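Local coordinates for protein COMB10 (Helicobacter pylori, PDB 2BHV) that is a TrbI/VirB10-family subunit that probably forms part of the core of the Com type IV secretion system of this bacterium, at residues 42-53 and 64-75. Numbering follows the deposited sequence.
Sequences ITADKMIPAFLI and VIAQVESDIFAH
L52 and A50 meet A66 on the buried side of two paired strands, and F51 lies beside Q67 on the other, a worked example of how one antiparallel pair can serve two environments. On the buried side L52 CD2 reaches V64 CG2 at 3.7 Å, A50 CB touches A66 CB, and I48 CG2 fits against V68 CG1 at 3.7 Å. Farther along, I72 runs its branches between I48 and I42, crossing each at about a right angle. On the more open side F51 CG sits between the backbone N and the carbonyl carbon (chi1 64°), which lays the ring alongside Q67, whose CB sits over one face, a CH-pi contact 4.0 Å from the centroid; E69 CG lies at the ring edge, while E69 OE1 forms a salt bridge with R221. Strands 48-52 and 62-68 are neighbours in a large mixed sheet, flanked by strands 221-226 and 87-94, and F51 with Q67 is their hydrogen-bonded pair: Q67 N to F51 O is 2.8 Å. E69 N to P49 O (2.8 Å) ends the pairing; side-chain contacts continue through I72, more loosely where its CG2 meets CD of K46 (4.1 Å), which closes a type II beta turn begun at T43.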
ATOM      1  N   ILE A  42      30.661  24.038  14.193  1.00 46.50           N
ATOM      2  CA  ILE A  42      29.515  24.159  13.324  1.00 46.45           C
ATOM      3  C   ILE A  42      28.282  24.001  14.187  1.00 46.55           C
ATOM      4  O   ILE A  42      28.168  23.041  14.945  1.00 46.63           O
ATOM      5  CB  ILE A  42      29.539  23.119  12.202  1.00 46.49           C
ATOM      6  CG1 ILE A  42      30.744  23.362  11.285  1.00 46.18           C
ATOM      7  CG2 ILE A  42      28.238  23.161  11.397  1.00 46.37           C
ATOM      8  CD1 ILE A  42      30.964  22.278  10.236  1.00 46.01           C
ATOM      9  N   THR A  43      27.373  24.963  14.090  1.00 46.61           N
ATOM     10  CA  THR A  43      26.152  24.941  14.873  1.00 46.75           C
ATOM     11  C   THR A  43      25.232  23.819  14.417  1.00 46.80           C
ATOM     12  O   THR A  43      25.113  23.541  13.214  1.00 46.86           O
ATOM     13  CB  THR A  43      25.402  26.263  14.728  1.00 46.93           C
ATOM     14  OG1 THR A  43      26.272  27.338  15.111  1.00 47.65           O
ATOM     15  CG2 THR A  43      24.108  26.284  15.585  1.00 47.01           C
ATOM     16  N   ALA A  44      24.582  23.181  15.382  1.00 46.73           N
ATOM     17  CA  ALA A  44      23.479  22.270  15.101  1.00 46.82           C
ATOM     18  C   ALA A  44      22.545  22.831  14.012  1.00 46.94           C
ATOM     19  O   ALA A  44      22.232  24.029  13.990  1.00 46.98           O
ATOM     20  CB  ALA A  44      22.702  21.962  16.378  1.00 46.53           C
ATOM     21  N   ASP A  45      22.137  21.953  13.102  1.00 47.11           N
ATOM     22  CA  ASP A  45      21.233  22.301  12.010  1.00 47.50           C
ATOM     23  C   ASP A  45      21.763  23.366  11.042  1.00 47.51           C
ATOM     24  O   ASP A  45      20.975  24.047  10.367  1.00 47.76           O
ATOM     25  CB  ASP A  45      19.854  22.693  12.542  1.00 47.70           C
ATOM     26  CG  ASP A  45      19.332  21.715  13.571  1.00 48.65           C
ATOM     27  OD1 ASP A  45      19.124  20.530  13.217  1.00 49.85           O
ATOM     28  OD2 ASP A  45      19.128  22.131  14.733  1.00 48.96           O
ATOM     29  N   LYS A  46      23.085  23.517  10.966  1.00 47.12           N
ATOM     30  CA  LYS A  46      23.658  24.154   9.796  1.00 46.96           C
ATOM     31  C   LYS A  46      23.273  23.242   8.642  1.00 46.89           C
ATOM     32  O   LYS A  46      23.184  22.022   8.812  1.00 46.95           O
ATOM     33  CB  LYS A  46      25.176  24.255   9.901  1.00 46.99           C
ATOM     34  CG  LYS A  46      25.742  25.639   9.547  1.00 47.34           C
ATOM     35  CD  LYS A  46      25.958  25.834   8.045  1.00 47.83           C
ATOM     36  CE  LYS A  46      26.135  27.311   7.696  1.00 48.16           C
ATOM     37  NZ  LYS A  46      27.261  27.942   8.447  1.00 48.12           N
ATOM     38  N   MET A  47      23.010  23.827   7.481  1.00 46.69           N
ATOM     39  CA  MET A  47      22.659  23.037   6.326  1.00 46.31           C
ATOM     40  C   MET A  47      23.864  23.014   5.431  1.00 46.19           C
ATOM     41  O   MET A  47      24.168  24.014   4.791  1.00 46.41           O
ATOM     42  CB  MET A  47      21.476  23.657   5.586  1.00 46.37           C
ATOM     43  CG  MET A  47      20.228  23.850   6.402  1.00 46.52           C
ATOM     44  SD  MET A  47      19.309  22.323   6.584  1.00 48.57           S
ATOM     45  CE  MET A  47      19.795  21.841   8.223  1.00 48.63           C
ATOM     46  N   ILE A  48      24.569  21.886   5.406  1.00 45.98           N
ATOM     47  CA  ILE A  48      25.706  21.710   4.508  1.00 45.66           C
ATOM     48  C   ILE A  48      25.212  21.137   3.179  1.00 45.62           C
ATOM     49  O   ILE A  48      24.895  19.954   3.085  1.00 45.74           O
ATOM     50  CB  ILE A  48      26.751  20.771   5.107  1.00 45.66           C
ATOM     51  CG1 ILE A  48      27.215  21.275   6.465  1.00 45.47           C
ATOM     52  CG2 ILE A  48      27.923  20.606   4.164  1.00 45.66           C
ATOM     53  CD1 ILE A  48      27.806  20.199   7.319  1.00 45.50           C
ATOM     54  N   PRO A  49      25.137  21.980   2.147  1.00 45.44           N
ATOM     55  CA  PRO A  49      24.625  21.504   0.878  1.00 45.38           C
ATOM     56  C   PRO A  49      25.649  20.630   0.148  1.00 45.18           C
ATOM     57  O   PRO A  49      26.829  20.968   0.073  1.00 45.08           O
ATOM     58  CB  PRO A  49      24.359  22.789   0.114  1.00 45.34           C
ATOM     59  CG  PRO A  49      25.342  23.743   0.667  1.00 45.54           C
ATOM     60  CD  PRO A  49      25.538  23.391   2.089  1.00 45.35           C
ATOM     61  N   ALA A  50      25.189  19.502  -0.368  1.00 45.20           N
ATOM     62  CA  ALA A  50      26.055  18.584  -1.080  1.00 45.25           C
ATOM     63  C   ALA A  50      25.264  17.867  -2.161  1.00 45.38           C
ATOM     64  O   ALA A  50      24.034  17.793  -2.106  1.00 45.59           O
ATOM     65  CB  ALA A  50      26.683  17.585  -0.122  1.00 45.16           C
ATOM     66  N   PHE A  51      25.974  17.356  -3.154  1.00 45.34           N
ATOM     67  CA  PHE A  51      25.380  16.503  -4.157  1.00 45.46           C
ATOM     68  C   PHE A  51      26.037  15.132  -4.136  1.00 45.51           C
ATOM     69  O   PHE A  51      27.220  15.018  -3.806  1.00 45.45           O
ATOM     70  CB  PHE A  51      25.454  17.140  -5.556  1.00 45.61           C
ATOM     71  CG  PHE A  51      26.863  17.332  -6.091  1.00 45.86           C
ATOM     72  CD1 PHE A  51      27.482  16.333  -6.837  1.00 46.40           C
ATOM     73  CD2 PHE A  51      27.544  18.535  -5.894  1.00 45.73           C
ATOM     74  CE1 PHE A  51      28.766  16.513  -7.348  1.00 46.23           C
ATOM     75  CE2 PHE A  51      28.818  18.717  -6.390  1.00 45.22           C
ATOM     76  CZ  PHE A  51      29.431  17.708  -7.121  1.00 45.85           C
ATOM     77  N   LEU A  52      25.263  14.098  -4.480  1.00 45.50           N
ATOM     78  CA  LEU A  52      25.754  12.728  -4.442  1.00 45.34           C
ATOM     79  C   LEU A  52      26.528  12.383  -5.688  1.00 45.49           C
ATOM     80  O   LEU A  52      26.036  12.592  -6.798  1.00 45.51           O
ATOM     81  CB  LEU A  52      24.600  11.758  -4.313  1.00 45.29           C
ATOM     82  CG  LEU A  52      23.707  11.813  -3.079  1.00 45.31           C
ATOM     83  CD1 LEU A  52      22.670  10.707  -3.165  1.00 44.86           C
ATOM     84  CD2 LEU A  52      24.520  11.691  -1.787  1.00 45.44           C
ATOM     85  N   ILE A  53      27.737  11.851  -5.494  1.00 45.66           N
ATOM     86  CA  ILE A  53      28.578  11.362  -6.587  1.00 45.75           C
ATOM     87  C   ILE A  53      28.217   9.915  -6.875  1.00 45.78           C
ATOM     88  O   ILE A  53      28.299   9.465  -8.003  1.00 46.14           O
ATOM     89  CB  ILE A  53      30.081  11.490  -6.240  1.00 45.73           C
ATOM     90  CG1 ILE A  53      30.469  12.964  -6.138  1.00 45.77           C
ATOM     91  CG2 ILE A  53      30.947  10.801  -7.274  1.00 45.90           C
ATOM     92  CD1 ILE A  53      31.706  13.211  -5.296  1.00 46.47           C
ATOM     93  N   VAL A  64      28.335   5.618   0.098  1.00 46.28           N
ATOM     94  CA  VAL A  64      27.923   6.800  -0.657  1.00 46.20           C
ATOM     95  C   VAL A  64      28.951   7.904  -0.516  1.00 46.26           C
ATOM     96  O   VAL A  64      29.511   8.103   0.565  1.00 46.28           O
ATOM     97  CB  VAL A  64      26.517   7.326  -0.217  1.00 46.15           C
ATOM     98  CG1 VAL A  64      26.513   7.779   1.228  1.00 46.00           C
ATOM     99  CG2 VAL A  64      26.063   8.448  -1.104  1.00 46.22           C
ATOM    100  N   ILE A  65      29.205   8.613  -1.614  1.00 46.18           N
ATOM    101  CA  ILE A  65      30.100   9.755  -1.590  1.00 45.91           C
ATOM    102  C   ILE A  65      29.348  11.002  -2.046  1.00 45.81           C
ATOM    103  O   ILE A  65      28.738  11.018  -3.109  1.00 45.88           O
ATOM    104  CB  ILE A  65      31.327   9.526  -2.481  1.00 45.98           C
ATOM    105  CG1 ILE A  65      32.037   8.229  -2.102  1.00 45.81           C
ATOM    106  CG2 ILE A  65      32.287  10.708  -2.387  1.00 46.37           C
ATOM    107  CD1 ILE A  65      32.984   7.725  -3.169  1.00 46.01           C
ATOM    108  N   ALA A  66      29.382  12.041  -1.221  1.00 45.66           N
ATOM    109  CA  ALA A  66      28.818  13.332  -1.592  1.00 45.41           C
ATOM    110  C   ALA A  66      29.920  14.396  -1.677  1.00 45.51           C
ATOM    111  O   ALA A  66      31.020  14.234  -1.137  1.00 45.36           O
ATOM    112  CB  ALA A  66      27.771  13.740  -0.611  1.00 45.24           C
ATOM    113  N   GLN A  67      29.614  15.494  -2.357  1.00 45.57           N
ATOM    114  CA  GLN A  67      30.542  16.593  -2.457  1.00 45.43           C
ATOM    115  C   GLN A  67      29.938  17.904  -1.979  1.00 45.35           C
ATOM    116  O   GLN A  67      28.888  18.302  -2.429  1.00 45.45           O
ATOM    117  CB  GLN A  67      31.012  16.735  -3.881  1.00 45.44           C
ATOM    118  CG  GLN A  67      32.217  17.604  -3.973  1.00 46.01           C
ATOM    119  CD  GLN A  67      32.664  17.808  -5.367  1.00 46.15           C
ATOM    120  OE1 GLN A  67      32.562  18.907  -5.890  1.00 45.99           O
ATOM    121  NE2 GLN A  67      33.176  16.753  -5.990  1.00 46.49           N
ATOM    122  N   VAL A  68      30.630  18.575  -1.067  1.00 45.48           N
ATOM    123  CA  VAL A  68      30.125  19.797  -0.447  1.00 45.50           C
ATOM    124  C   VAL A  68      30.124  20.938  -1.456  1.00 45.55           C
ATOM    125  O   VAL A  68      31.089  21.122  -2.191  1.00 45.63           O
ATOM    126  CB  VAL A  68      30.940  20.171   0.805  1.00 45.44           C
ATOM    127  CG1 VAL A  68      30.336  21.381   1.478  1.00 46.07           C
ATOM    128  CG2 VAL A  68      30.966  19.018   1.777  1.00 44.89           C
ATOM    129  N   GLU A  69      29.039  21.706  -1.484  1.00 45.63           N
ATOM    130  CA  GLU A  69      28.830  22.683  -2.556  1.00 45.73           C
ATOM    131  C   GLU A  69      29.348  24.091  -2.291  1.00 45.95           C
ATOM    132  O   GLU A  69      29.434  24.892  -3.212  1.00 46.28           O
ATOM    133  CB  GLU A  69      27.363  22.728  -2.961  1.00 45.36           C
ATOM    134  CG  GLU A  69      26.916  21.477  -3.653  1.00 45.05           C
ATOM    135  CD  GLU A  69      25.527  21.585  -4.185  1.00 45.97           C
ATOM    136  OE1 GLU A  69      25.283  22.413  -5.074  1.00 46.04           O
ATOM    137  OE2 GLU A  69      24.661  20.830  -3.715  1.00 48.10           O
ATOM    138  N   SER A  70      29.698  24.390  -1.045  1.00 46.19           N
ATOM    139  CA  SER A  70      30.191  25.720  -0.672  1.00 46.47           C
ATOM    140  C   SER A  70      30.903  25.680   0.667  1.00 46.54           C
ATOM    141  O   SER A  70      30.669  24.772   1.468  1.00 46.54           O
ATOM    142  CB  SER A  70      29.038  26.721  -0.605  1.00 46.60           C
ATOM    143  OG  SER A  70      27.987  26.227   0.200  1.00 46.89           O
ATOM    144  N   ASP A  71      31.764  26.667   0.909  1.00 46.56           N
ATOM    145  CA  ASP A  71      32.505  26.751   2.163  1.00 46.64           C
ATOM    146  C   ASP A  71      31.580  26.771   3.373  1.00 46.60           C
ATOM    147  O   ASP A  71      30.565  27.466   3.378  1.00 46.57           O
ATOM    148  CB  ASP A  71      33.374  28.001   2.188  1.00 46.75           C
ATOM    149  CG  ASP A  71      34.531  27.930   1.228  1.00 47.21           C
ATOM    150  OD1 ASP A  71      35.060  26.825   0.992  1.00 47.49           O
ATOM    151  OD2 ASP A  71      34.920  28.998   0.713  1.00 48.01           O
ATOM    152  N   ILE A  72      31.941  25.998   4.391  1.00 46.47           N
ATOM    153  CA  ILE A  72      31.201  25.990   5.637  1.00 46.61           C
ATOM    154  C   ILE A  72      32.026  26.687   6.722  1.00 46.72           C
ATOM    155  O   ILE A  72      33.089  26.220   7.101  1.00 46.76           O
ATOM    156  CB  ILE A  72      30.805  24.561   6.070  1.00 46.45           C
ATOM    157  CG1 ILE A  72      30.227  23.782   4.883  1.00 46.23           C
ATOM    158  CG2 ILE A  72      29.829  24.605   7.255  1.00 46.21           C
ATOM    159  CD1 ILE A  72      29.010  24.411   4.242  1.00 46.03           C
ATOM    160  N   PHE A  73      31.519  27.819   7.195  1.00 46.76           N
ATOM    161  CA  PHE A  73      32.229  28.650   8.147  1.00 46.80           C
ATOM    162  C   PHE A  73      31.866  28.266   9.562  1.00 46.88           C
ATOM    163  O   PHE A  73      30.751  27.832   9.818  1.00 47.12           O
ATOM    164  CB  PHE A  73      31.884  30.125   7.919  1.00 46.76           C
ATOM    165  CG  PHE A  73      32.496  30.706   6.682  1.00 46.84           C
ATOM    166  CD1 PHE A  73      33.809  31.175   6.698  1.00 47.18           C
ATOM    167  CD2 PHE A  73      31.761  30.796   5.502  1.00 46.96           C
ATOM    168  CE1 PHE A  73      34.385  31.723   5.559  1.00 47.04           C
ATOM    169  CE2 PHE A  73      32.323  31.336   4.356  1.00 47.10           C
ATOM    170  CZ  PHE A  73      33.644  31.804   4.381  1.00 47.17           C
ATOM    171  N   ALA A  74      32.807  28.431  10.485  1.00 46.87           N
ATOM    172  CA  ALA A  74      32.523  28.237  11.906  1.00 46.97           C
ATOM    173  C   ALA A  74      31.561  29.306  12.406  1.00 46.97           C
ATOM    174  O   ALA A  74      31.595  30.446  11.951  1.00 47.13           O
ATOM    175  CB  ALA A  74      33.807  28.244  12.720  1.00 46.99           C
ATOM    176  N   HIS A  75      30.710  28.930  13.353  1.00 47.10           N
ATOM    177  CA  HIS A  75      29.652  29.808  13.868  1.00 47.30           C
ATOM    178  C   HIS A  75      30.111  31.235  14.160  1.00 47.49           C
ATOM    179  O   HIS A  75      29.343  32.189  13.997  1.00 47.45           O
ATOM    180  CB  HIS A  75      29.042  29.193  15.121  1.00 47.28           C
ATOM    181  CG  HIS A  75      28.020  30.057  15.787  1.00 47.49           C
ATOM    182  ND1 HIS A  75      26.727  30.183  15.319  1.00 47.28           N
ATOM    183  CD2 HIS A  75      28.096  30.832  16.896  1.00 47.46           C
ATOM    184  CE1 HIS A  75      26.054  31.003  16.109  1.00 47.63           C
ATOM    185  NE2 HIS A  75      26.861  31.412  17.074  1.00 47.74           N
TER